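Local atomic coordinates of dTDP-4-dehydrorhamnose reductase (Yersinia enterocolitica, PDB entry 5U9C), a protein that probably catalyses the NADPH-dependent reduction of dTDP-4-dehydro-beta-L-rhamnose to dTDP-beta-L-rhamnose, a step of dTDP-L-rhamnose biosynthesis. Residues D[125-130]-D[255-260]; D[68-73]-D[250-255]. All blocks are in the same frame, centred on the assembly; numbering follows the deposited sequence.

Contact 1: residues D[125-130]-D[255-260]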
loop_
_atom_site.group_PDB
_atom_site.type_symbol
_atom_site.label_atom_id
_atom_site.label_comp_id
_atom_site.label_asym_id
_atom_site.label_seq_id
_atom_site.Cartn_x
_atom_site.Cartn_y
_atom_site.Cartn_z
ATOM N N LEU D 125 5.139 8.943 9.767
ATOM C CA LEU D 125 3.939 8.155 9.464
ATOM C C LEU D 125 3.963 7.039 10.495
ATOM O O LEU D 125 4.611 6.001 10.267
ATOM C CB LEU D 125 3.975 7.619 8.038
ATOM C CG LEU D 125 2.826 6.690 7.626
ATOM C CD1 LEU D 125 1.476 7.348 7.866
ATOM C CD2 LEU D 125 2.983 6.263 6.170
ATOM N N PRO D 126 3.308 7.249 11.655
ATOM C CA PRO D 126 3.365 6.216 12.701
ATOM C C PRO D 126 2.591 4.918 12.389
ATOM O O PRO D 126 1.819 4.852 11.434
ATOM C CB PRO D 126 2.796 6.926 13.941
ATOM C CG PRO D 126 2.892 8.380 13.640
ATOM C CD PRO D 126 2.701 8.493 12.156
HETATM N N MSE D 127 2.864 3.907 13.195
HETATM C CA MSE D 127 2.278 2.561 13.086
HETATM C C MSE D 127 1.396 2.212 14.249
HETATM O O MSE D 127 0.715 1.203 14.214
HETATM C CB MSE D 127 3.493 1.634 13.136
HETATM C CG MSE D 127 3.266 0.181 12.721
HETATM SE SE MSE D 127 3.914 -0.030 10.883
HETATM C CE MSE D 127 3.196 -1.852 10.681
ATOM N N ASN D 128 1.378 3.049 15.278
ATOM C CA ASN D 128 0.619 2.745 16.497
ATOM C C ASN D 128 0.201 3.999 17.264
ATOM O O ASN D 128 0.615 5.121 16.914
ATOM C CB ASN D 128 1.436 1.774 17.367
ATOM C CG ASN D 128 2.894 2.204 17.548
ATOM O OD1 ASN D 128 3.202 3.382 17.781
ATOM N ND2 ASN D 128 3.798 1.230 17.489
ATOM N N TYR D 129 -0.635 3.826 18.290
ATOM C CA TYR D 129 -1.127 4.980 19.044
ATOM C C TYR D 129 -0.065 5.733 19.827
ATOM O O TYR D 129 -0.140 6.941 19.922
ATOM C CB TYR D 129 -2.381 4.652 19.882
ATOM C CG TYR D 129 -3.627 4.523 19.010
ATOM C CD1 TYR D 129 -4.191 5.652 18.400
ATOM C CD2 TYR D 129 -4.212 3.267 18.746
ATOM C CE1 TYR D 129 -5.321 5.533 17.595
ATOM C CE2 TYR D 129 -5.344 3.146 17.939
ATOM C CZ TYR D 129 -5.894 4.275 17.371
ATOM O OH TYR D 129 -6.976 4.157 16.549
ATOM N N TYR D 130 0.947 5.026 20.336
ATOM C CA TYR D 130 2.041 5.680 21.022
ATOM C C TYR D 130 2.706 6.672 20.058
ATOM O O TYR D 130 2.855 7.861 20.372
ATOM C CB TYR D 130 3.071 4.666 21.535
ATOM C CG TYR D 130 4.330 5.340 22.025
ATOM C CD1 TYR D 130 4.300 6.153 23.160
ATOM C CD2 TYR D 130 5.532 5.206 21.340
ATOM C CE1 TYR D 130 5.425 6.815 23.595
ATOM C CE2 TYR D 130 6.680 5.849 21.794
ATOM C CZ TYR D 130 6.612 6.659 22.908
ATOM O OH TYR D 130 7.724 7.308 23.371
ATOM N N PRO D 255 1.171 -2.742 17.229
ATOM C CA PRO D 255 1.945 -3.114 16.050
ATOM C C PRO D 255 3.334 -2.456 16.104
ATOM O O PRO D 255 3.455 -1.298 16.542
ATOM C CB PRO D 255 1.167 -2.472 14.881
ATOM C CG PRO D 255 -0.168 -2.133 15.396
ATOM C CD PRO D 255 -0.078 -2.027 16.886
ATOM N N ARG D 256 4.361 -3.189 15.688
ATOM C CA ARG D 256 5.727 -2.662 15.625
ATOM C C ARG D 256 6.147 -2.691 14.135
ATOM O O ARG D 256 5.861 -3.653 13.426
ATOM C CB ARG D 256 6.718 -3.494 16.449
ATOM C CG ARG D 256 6.446 -3.658 17.946
ATOM C CD ARG D 256 6.301 -2.339 18.657
ATOM N NE ARG D 256 6.568 -2.425 20.096
ATOM C CZ ARG D 256 5.732 -2.883 21.024
ATOM N NH1 ARG D 256 6.117 -2.876 22.284
ATOM N NH2 ARG D 256 4.533 -3.366 20.715
ATOM N N PRO D 257 6.818 -1.642 13.655
ATOM C CA PRO D 257 7.220 -1.646 12.235
ATOM C C PRO D 257 8.410 -2.578 11.996
ATOM O O PRO D 257 9.059 -2.997 12.954
ATOM C CB PRO D 257 7.634 -0.188 11.989
ATOM C CG PRO D 257 8.089 0.292 13.340
ATOM C CD PRO D 257 7.345 -0.475 14.388
ATOM N N TYR D 258 8.674 -2.927 10.741
ATOM C CA TYR D 258 9.840 -3.749 10.431
ATOM C C TYR D 258 11.093 -3.016 10.893
ATOM O O TYR D 258 12.051 -3.643 11.330
ATOM C CB TYR D 258 9.894 -4.121 8.943
ATOM C CG TYR D 258 8.736 -5.042 8.560
ATOM C CD1 TYR D 258 8.570 -6.274 9.204
ATOM C CD2 TYR D 258 7.820 -4.697 7.558
ATOM C CE1 TYR D 258 7.531 -7.122 8.881
ATOM C CE2 TYR D 258 6.768 -5.550 7.229
ATOM C CZ TYR D 258 6.639 -6.764 7.900
ATOM O OH TYR D 258 5.617 -7.644 7.610
ATOM N N SER D 259 11.065 -1.687 10.809
ATOM C CA SER D 259 12.143 -0.893 11.333
ATOM C C SER D 259 11.721 0.483 11.811
ATOM O O SER D 259 10.876 1.159 11.178
ATOM C CB SER D 259 13.243 -0.706 10.306
ATOM O OG SER D 259 14.306 0.012 10.891
ATOM N N GLU D 260 12.288 0.874 12.950
ATOM C CA GLU D 260 12.135 2.244 13.448
ATOM C C GLU D 260 13.528 2.874 13.571
ATOM O O GLU D 260 13.742 3.820 14.325
ATOM C CB GLU D 260 11.341 2.334 14.728
ATOM C CG GLU D 260 11.875 1.534 15.895
ATOM C CD GLU D 260 11.162 1.889 17.193
ATOM O OE1 GLU D 260 10.730 0.958 17.888
ATOM O OE2 GLU D 260 11.002 3.113 17.500
#
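Met127, present here as selenomethionine, lies against the CB edge of Pro255 and the CA-CB side of Pro257, crossing both prolines at a slant. With CG anti to the backbone N (chi1 -166°), the chain leaves its own loop toward the proline-rich one. Its CG meets CB of Pro255 at 4.0 Å. A bend at chi2 then carries SE to Pro257, where SE lies 3.9 Å from CB. Beyond it, CE comes to 4.2 Å from the carbonyl O of Arg256. Methionine's long, unbranched chain, here with selenium in place of sulfur, suits this place because it can follow the uneven relief of two rings separated by one residue. The backbone joins in as well, with O of Met127 3.6 Å from CG of Pro255.

Asn128 supplies the polar half of the contact. Its ND2 donates to the carbonyl O of Pro255 at 2.7 Å, with an N-H...O angle of 160°. The donor sits almost on the line of the C=O bond (178°), and the acceptor lies close to the plane of the amide. Asparagine fits because its two ends do different work: OD1 accepts from Gly131 N as the N-cap of helix 129-144, while ND2 reaches across to the other loop. Met127 and Asn128 are each deposited in two conformers, and these details belong to one of them. Arg256 turns its CB away from Met127 and Asn128; its NH2 donates to Ala254 O.

The arrangement is that of a capped helix start in a Rossmann-type reductase. Tyr130, in the first turn, begins a Tyr-X-X-X-Lys sequence of the kind that marks short-chain dehydrogenases/reductases, and the facing loop carries Arg256, a malate-binding residue.

Contact 2: residues D[68-73]-D[250-255]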
loop_
_atom_site.group_PDB
_atom_site.type_symbol
_atom_site.label_atom_id
_atom_site.label_comp_id
_atom_site.label_asym_id
_atom_site.label_seq_id
_atom_site.Cartn_x
_atom_site.Cartn_y
_atom_site.Cartn_z
ATOM N N ASP D 68 4.749 3.287 27.747
ATOM C CA ASP D 68 4.376 1.868 27.583
ATOM C C ASP D 68 3.562 1.814 26.280
ATOM O O ASP D 68 2.376 2.124 26.252
ATOM C CB ASP D 68 3.553 1.379 28.783
ATOM C CG ASP D 68 3.181 -0.085 28.682
ATOM O OD1 ASP D 68 3.085 -0.626 27.547
ATOM O OD2 ASP D 68 2.966 -0.691 29.746
ATOM N N VAL D 69 4.245 1.452 25.202
ATOM C CA VAL D 69 3.657 1.407 23.857
ATOM C C VAL D 69 2.382 0.547 23.760
ATOM O O VAL D 69 1.413 0.914 23.084
ATOM C CB VAL D 69 4.726 0.925 22.832
ATOM C CG1 VAL D 69 4.157 0.850 21.428
ATOM C CG2 VAL D 69 5.936 1.858 22.865
ATOM N N ASP D 70 2.389 -0.591 24.441
ATOM C CA ASP D 70 1.265 -1.509 24.422
ATOM C C ASP D 70 0.064 -0.996 25.199
ATOM O O ASP D 70 -1.099 -1.170 24.764
ATOM C CB ASP D 70 1.740 -2.863 24.898
ATOM C CG ASP D 70 2.789 -3.436 23.958
ATOM O OD1 ASP D 70 2.460 -3.564 22.753
ATOM O OD2 ASP D 70 3.926 -3.728 24.417
ATOM N N LEU D 71 0.333 -0.346 26.328
ATOM C CA LEU D 71 -0.737 0.270 27.115
ATOM C C LEU D 71 -1.384 1.372 26.253
ATOM O O LEU D 71 -2.608 1.500 26.225
ATOM C CB LEU D 71 -0.197 0.844 28.426
ATOM C CG LEU D 71 -1.177 1.641 29.300
ATOM C CD1 LEU D 71 -2.346 0.757 29.705
ATOM C CD2 LEU D 71 -0.455 2.196 30.524
ATOM N N CYS D 72 -0.557 2.131 25.525
ATOM C CA CYS D 72 -1.066 3.196 24.639
ATOM C C CYS D 72 -1.992 2.649 23.568
ATOM O O CYS D 72 -2.958 3.324 23.199
ATOM C CB CYS D 72 0.064 3.966 23.968
ATOM S SG CYS D 72 1.005 5.081 25.038
ATOM N N GLU D 73 -1.698 1.440 23.058
ATOM C CA GLU D 73 -2.562 0.805 22.062
ATOM C C GLU D 73 -3.908 0.356 22.669
ATOM O O GLU D 73 -4.960 0.571 22.064
ATOM C CB GLU D 73 -1.880 -0.385 21.404
ATOM C CG GLU D 73 -2.482 -0.765 20.073
ATOM C CD GLU D 73 -2.169 0.242 18.963
ATOM O OE1 GLU D 73 -1.399 1.201 19.184
ATOM O OE2 GLU D 73 -2.704 0.071 17.863
ATOM N N PHE D 250 6.289 -13.536 20.946
ATOM C CA PHE D 250 5.942 -12.618 22.050
ATOM C C PHE D 250 4.811 -11.698 21.604
ATOM O O PHE D 250 5.057 -10.591 21.180
ATOM C CB PHE D 250 7.156 -11.774 22.461
ATOM C CG PHE D 250 8.299 -12.587 22.977
ATOM C CD1 PHE D 250 8.149 -13.352 24.118
ATOM C CD2 PHE D 250 9.535 -12.557 22.349
ATOM C CE1 PHE D 250 9.208 -14.111 24.620
ATOM C CE2 PHE D 250 10.602 -13.292 22.850
ATOM C CZ PHE D 250 10.436 -14.076 23.984
ATOM N N PRO D 251 3.565 -12.165 21.676
ATOM C CA PRO D 251 2.470 -11.284 21.239
ATOM C C PRO D 251 2.385 -9.986 22.056
ATOM O O PRO D 251 2.521 -10.016 23.271
ATOM C CB PRO D 251 1.216 -12.122 21.454
ATOM C CG PRO D 251 1.625 -13.357 22.135
ATOM C CD PRO D 251 3.103 -13.475 22.151
ATOM N N LEU D 252 2.144 -8.878 21.377
ATOM C CA LEU D 252 2.055 -7.564 21.999
ATOM C C LEU D 252 0.849 -6.840 21.422
ATOM O O LEU D 252 0.443 -7.140 20.315
ATOM C CB LEU D 252 3.316 -6.772 21.690
ATOM C CG LEU D 252 4.655 -7.361 22.161
ATOM C CD1 LEU D 252 5.822 -6.692 21.434
ATOM C CD2 LEU D 252 4.808 -7.280 23.669
ATOM N N SER D 253 0.262 -5.913 22.173
ATOM C CA SER D 253 -0.920 -5.176 21.688
ATOM C C SER D 253 -0.606 -4.238 20.520
ATOM O O SER D 253 -1.341 -4.182 19.551
ATOM C CB SER D 253 -1.517 -4.336 22.811
ATOM O OG SER D 253 -2.040 -5.138 23.830
ATOM N N ALA D 254 0.496 -3.508 20.623
ATOM C CA ALA D 254 0.833 -2.512 19.627
ATOM C C ALA D 254 1.611 -3.062 18.454
ATOM O O ALA D 254 2.601 -3.745 18.657
ATOM C CB ALA D 254 1.644 -1.401 20.261
ATOM N N PRO D 255 1.171 -2.742 17.229
ATOM C CA PRO D 255 1.945 -3.114 16.050
ATOM C C PRO D 255 3.334 -2.456 16.104
ATOM O O PRO D 255 3.455 -1.298 16.542
ATOM C CB PRO D 255 1.167 -2.472 14.881
ATOM C CG PRO D 255 -0.168 -2.133 15.396
ATOM C CD PRO D 255 -0.078 -2.027 16.886
#
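Asp70 reaches from the first turn of helix 69-74 to the bend at Ser253 and Ala254. Its CB packs 4.1 Å from CB of Ser253. The next atom, CG, stands beside the backbone N and anti to the carbonyl carbon (chi1 -63°), which points the carboxylate at the loop's N-H groups, with Asp70 CG 4.0 Å from both Ser253 N and Ala254 N. There OD1 accepts from the N of Ala254 at 2.9 Å; the N-H...O angle of 167° makes the bond nearly straight, and the donor meets OD1 nearly end-on. The other oxygen, OD2, lies 3.7 Å from CD2 of Leu252, whose side chain crosses that of Asp70 at a slant.

A small residue suits the place of Ala254, whose methyl enters between three helix side chains. Its CB is 3.6 Å from CG1 of Val69 and 3.8 Å from CB of Glu73, and it also borders OD1 of Asp70. Glu73, one turn on from Val69, runs past Ala254 and crosses the ring of Pro255 at about a right angle, with Glu73 OE2 3.5 Å from CD of Pro255, while OE1 turns to Tyr129 N. The hydroxyl of Ser253 bonds to Ser248 O of the fourth subunit.

The helix thus offers two acids to a loop rich in proline. Asp70 OD1 is gripped by the N-H of Ala254 and by a salt bridge from Arg256, an arrangement that would be expected to favour its ionised form and to tie the loop's path to the helix start.

How the contacts relate
Contacts 1 and 2 lie side by side, their centres 10 Å apart, and share Pro255, the residue at which loop 250-260 leaves helix 69-74 and comes to lie against the start of helix 129-144. Two polar links join them. Arg256 NH2 forms a salt bridge with Asp70 OD1 at 2.9 Å, and Tyr129 N probably donates to Glu73 OE1, also at 2.9 Å, so the last turn of helix 69-74 meets that helix start directly. Arg256 is a malate-binding residue, although no malate is bound to this chain. Its side chain is about 9 Å from that of Lys171 and about 10 Å from that of Phe168, which also bind malate, and Asp70, paired with it, is probably a second-shell residue.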